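Local coordinates for protein hemolysin (Enterococcus faecalis, PDB 2R2Z) that forms the transporter-associated (CorC_HlyC) domain of a membrane protein of the UPF0053 family, binds zinc and may bind flavin adenine dinucleotide, at residues Ile70-Glu75 / Leu85-Tyr90. Sequence-based numbering, arbitrary orientation.
Sequences IKLTAE and LRVHFY
Arg86 reaches across to Glu75 on the polar face of an antiparallel beta hairpin, strands 70-78 and 81-89, which lies at the middle of the five-stranded sheet of this transporter-associated domain. The guanidinium grips the carboxylate side-on with two nitrogens: NE of Arg86 meets OE1 of Glu75 at 2.9 Å in a nearly straight bond (177° at the hydrogen), while NH2 takes OE2. Both oxygens lie close to the guanidinium plane, yet that group stands over the carboxylate, their planes 75° apart, so OE1 and OE2 are both met from above the carboxylate plane. Glu75 arrives there because its chain bends at chi2 (60°). A second carboxylate, Glu17 on strand 17-21 and seen to bind zinc, holds NH1 of Arg86, and Lys62 takes OE2 of Glu75; this chain of opposite charges joins three strands and ends on Lys62, just before strand 64-67, and should fix the arginine's rotation.

Beneath these groups the backbones pair in regular register. Lys71 and His88 form one hydrogen-bonded pair, with Lys71 N to His88 O at 2.9 Å, and Thr73 with Arg86 forms the next, Thr73 N lying 2.8 Å from Arg86 O. Ile70, Leu72, Leu85, Val87 and Phe89 occupy the other face. There Ile70 and Val87 lie side by side, CG2 of Ile70 3.6 Å from CG1 of Val87, and CD2 of Leu72 rests against CG2 of Val87 at 3.7 Å. Helix 45-53 packs on Leu72 and Leu85, making this the core side of the sheet.

Past the end of strand 81-89, Tyr90 swings its ring back over the polar face. CB of Lys71 sits at the ring's edge, in its plane, 3.7 Å from CE2 of Tyr90.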
loop_
_atom_site.group_PDB
_atom_site.type_symbol
_atom_site.label_atom_id
_atom_site.label_comp_id
_atom_site.label_asym_id
_atom_site.label_seq_id
_atom_site.Cartn_x
_atom_site.Cartn_y
_atom_site.Cartn_z
ATOM N N ILE A 70 -7.349 -7.759 -1.971
ATOM C CA ILE A 70 -6.692 -6.462 -2.124
ATOM C C ILE A 70 -5.592 -6.525 -3.192
ATOM O O ILE A 70 -4.859 -7.523 -3.256
ATOM C CB ILE A 70 -6.042 -6.039 -0.774
ATOM C CG1 ILE A 70 -6.999 -6.307 0.398
ATOM C CG2 ILE A 70 -5.569 -4.584 -0.817
ATOM C CD1 ILE A 70 -6.335 -6.241 1.761
ATOM N N LYS A 71 -5.459 -5.455 -3.962
ATOM C CA LYS A 71 -4.287 -5.267 -4.791
ATOM C C LYS A 71 -3.636 -3.953 -4.378
ATOM O O LYS A 71 -4.296 -2.904 -4.346
ATOM C CB LYS A 71 -4.644 -5.252 -6.272
ATOM C CG LYS A 71 -3.409 -5.080 -7.147
ATOM C CD LYS A 71 -3.667 -5.352 -8.611
ATOM C CE LYS A 71 -4.070 -4.104 -9.311
ATOM N NZ LYS A 71 -5.464 -3.777 -9.004
ATOM N N LEU A 72 -2.343 -4.020 -4.057
ATOM C CA LEU A 72 -1.556 -2.852 -3.644
ATOM C C LEU A 72 -0.572 -2.524 -4.758
ATOM O O LEU A 72 0.176 -3.402 -5.180
ATOM C CB LEU A 72 -0.779 -3.180 -2.377
ATOM C CG LEU A 72 -1.600 -3.528 -1.141
ATOM C CD1 LEU A 72 -0.649 -3.991 -0.038
ATOM C CD2 LEU A 72 -2.426 -2.349 -0.677
ATOM N N THR A 73 -0.568 -1.282 -5.206
ATOM C CA THR A 73 0.317 -0.869 -6.289
ATOM C C THR A 73 1.205 0.249 -5.799
ATOM O O THR A 73 0.764 1.134 -5.070
ATOM C CB THR A 73 -0.501 -0.390 -7.511
ATOM O OG1 THR A 73 -1.347 -1.459 -7.948
ATOM C CG2 THR A 73 0.404 0.050 -8.653
ATOM N N ALA A 74 2.472 0.235 -6.199
ATOM C CA ALA A 74 3.382 1.312 -5.856
ATOM C C ALA A 74 3.091 2.464 -6.803
ATOM O O ALA A 74 3.575 2.470 -7.948
ATOM C CB ALA A 74 4.832 0.830 -6.014
ATOM N N GLU A 75 2.330 3.450 -6.336
ATOM C CA GLU A 75 1.843 4.506 -7.209
ATOM C C GLU A 75 2.840 5.631 -7.416
ATOM O O GLU A 75 2.938 6.173 -8.512
ATOM C CB GLU A 75 0.525 5.054 -6.675
ATOM C CG GLU A 75 -0.210 5.880 -7.696
ATOM C CD GLU A 75 -0.563 5.091 -8.967
ATOM O OE1 GLU A 75 -0.758 3.845 -8.945
ATOM O OE2 GLU A 75 -0.638 5.719 -10.013
ATOM N N LEU A 85 0.688 4.562 -2.130
ATOM C CA LEU A 85 0.194 3.285 -2.652
ATOM C C LEU A 85 -1.170 3.497 -3.265
ATOM O O LEU A 85 -1.949 4.291 -2.759
ATOM C CB LEU A 85 0.027 2.266 -1.501
ATOM C CG LEU A 85 1.273 1.691 -0.834
ATOM C CD1 LEU A 85 1.906 2.714 0.120
ATOM C CD2 LEU A 85 0.914 0.440 -0.053
ATOM N N ARG A 86 -1.480 2.761 -4.319
ATOM C CA ARG A 86 -2.852 2.638 -4.765
ATOM C C ARG A 86 -3.389 1.313 -4.252
ATOM O O ARG A 86 -2.682 0.310 -4.265
ATOM C CB ARG A 86 -2.920 2.701 -6.286
ATOM C CG ARG A 86 -4.343 2.634 -6.861
ATOM C CD ARG A 86 -4.316 2.506 -8.388
ATOM N NE ARG A 86 -3.650 3.627 -9.072
ATOM C CZ ARG A 86 -4.266 4.576 -9.769
ATOM N NH1 ARG A 86 -5.584 4.627 -9.856
ATOM N NH2 ARG A 86 -3.542 5.490 -10.375
ATOM N N VAL A 87 -4.622 1.326 -3.762
ATOM C CA VAL A 87 -5.248 0.125 -3.253
ATOM C C VAL A 87 -6.570 -0.115 -3.955
ATOM O O VAL A 87 -7.411 0.789 -4.010
ATOM C CB VAL A 87 -5.510 0.279 -1.752
ATOM C CG1 VAL A 87 -6.029 -1.016 -1.169
ATOM C CG2 VAL A 87 -4.259 0.801 -1.019
ATOM N N HIS A 88 -6.724 -1.307 -4.543
ATOM C CA HIS A 88 -8.014 -1.718 -5.048
ATOM C C HIS A 88 -8.555 -2.885 -4.247
ATOM O O HIS A 88 -7.830 -3.812 -3.878
ATOM C CB HIS A 88 -7.939 -2.077 -6.521
ATOM C CG HIS A 88 -9.253 -1.957 -7.213
ATOM N ND1 HIS A 88 -10.241 -2.913 -7.122
ATOM C CD2 HIS A 88 -9.757 -0.967 -7.980
ATOM C CE1 HIS A 88 -11.291 -2.525 -7.818
ATOM N NE2 HIS A 88 -11.025 -1.347 -8.348
ATOM N N PHE A 89 -9.848 -2.824 -3.955
ATOM C CA PHE A 89 -10.558 -3.892 -3.261
ATOM C C PHE A 89 -11.447 -4.659 -4.220
ATOM O O PHE A 89 -12.161 -4.066 -5.014
ATOM C CB PHE A 89 -11.416 -3.321 -2.125
ATOM C CG PHE A 89 -10.614 -2.703 -1.031
ATOM C CD1 PHE A 89 -10.175 -3.477 0.026
ATOM C CD2 PHE A 89 -10.280 -1.360 -1.044
ATOM C CE1 PHE A 89 -9.417 -2.932 1.040
ATOM C CE2 PHE A 89 -9.518 -0.804 -0.027
ATOM C CZ PHE A 89 -9.084 -1.597 1.017
ATOM N N TYR A 90 -11.371 -5.981 -4.155
ATOM C CA TYR A 90 -12.199 -6.859 -4.983
ATOM C C TYR A 90 -13.178 -7.666 -4.138
ATOM O O TYR A 90 -13.094 -7.683 -2.910
ATOM C CB TYR A 90 -11.320 -7.781 -5.823
ATOM C CG TYR A 90 -10.356 -7.020 -6.681
ATOM C CD1 TYR A 90 -10.741 -6.514 -7.921
ATOM C CD2 TYR A 90 -9.059 -6.772 -6.235
ATOM C CE1 TYR A 90 -9.844 -5.791 -8.707
ATOM C CE2 TYR A 90 -8.165 -6.059 -7.002
ATOM C CZ TYR A 90 -8.554 -5.573 -8.235
ATOM O OH TYR A 90 -7.654 -4.858 -8.981
#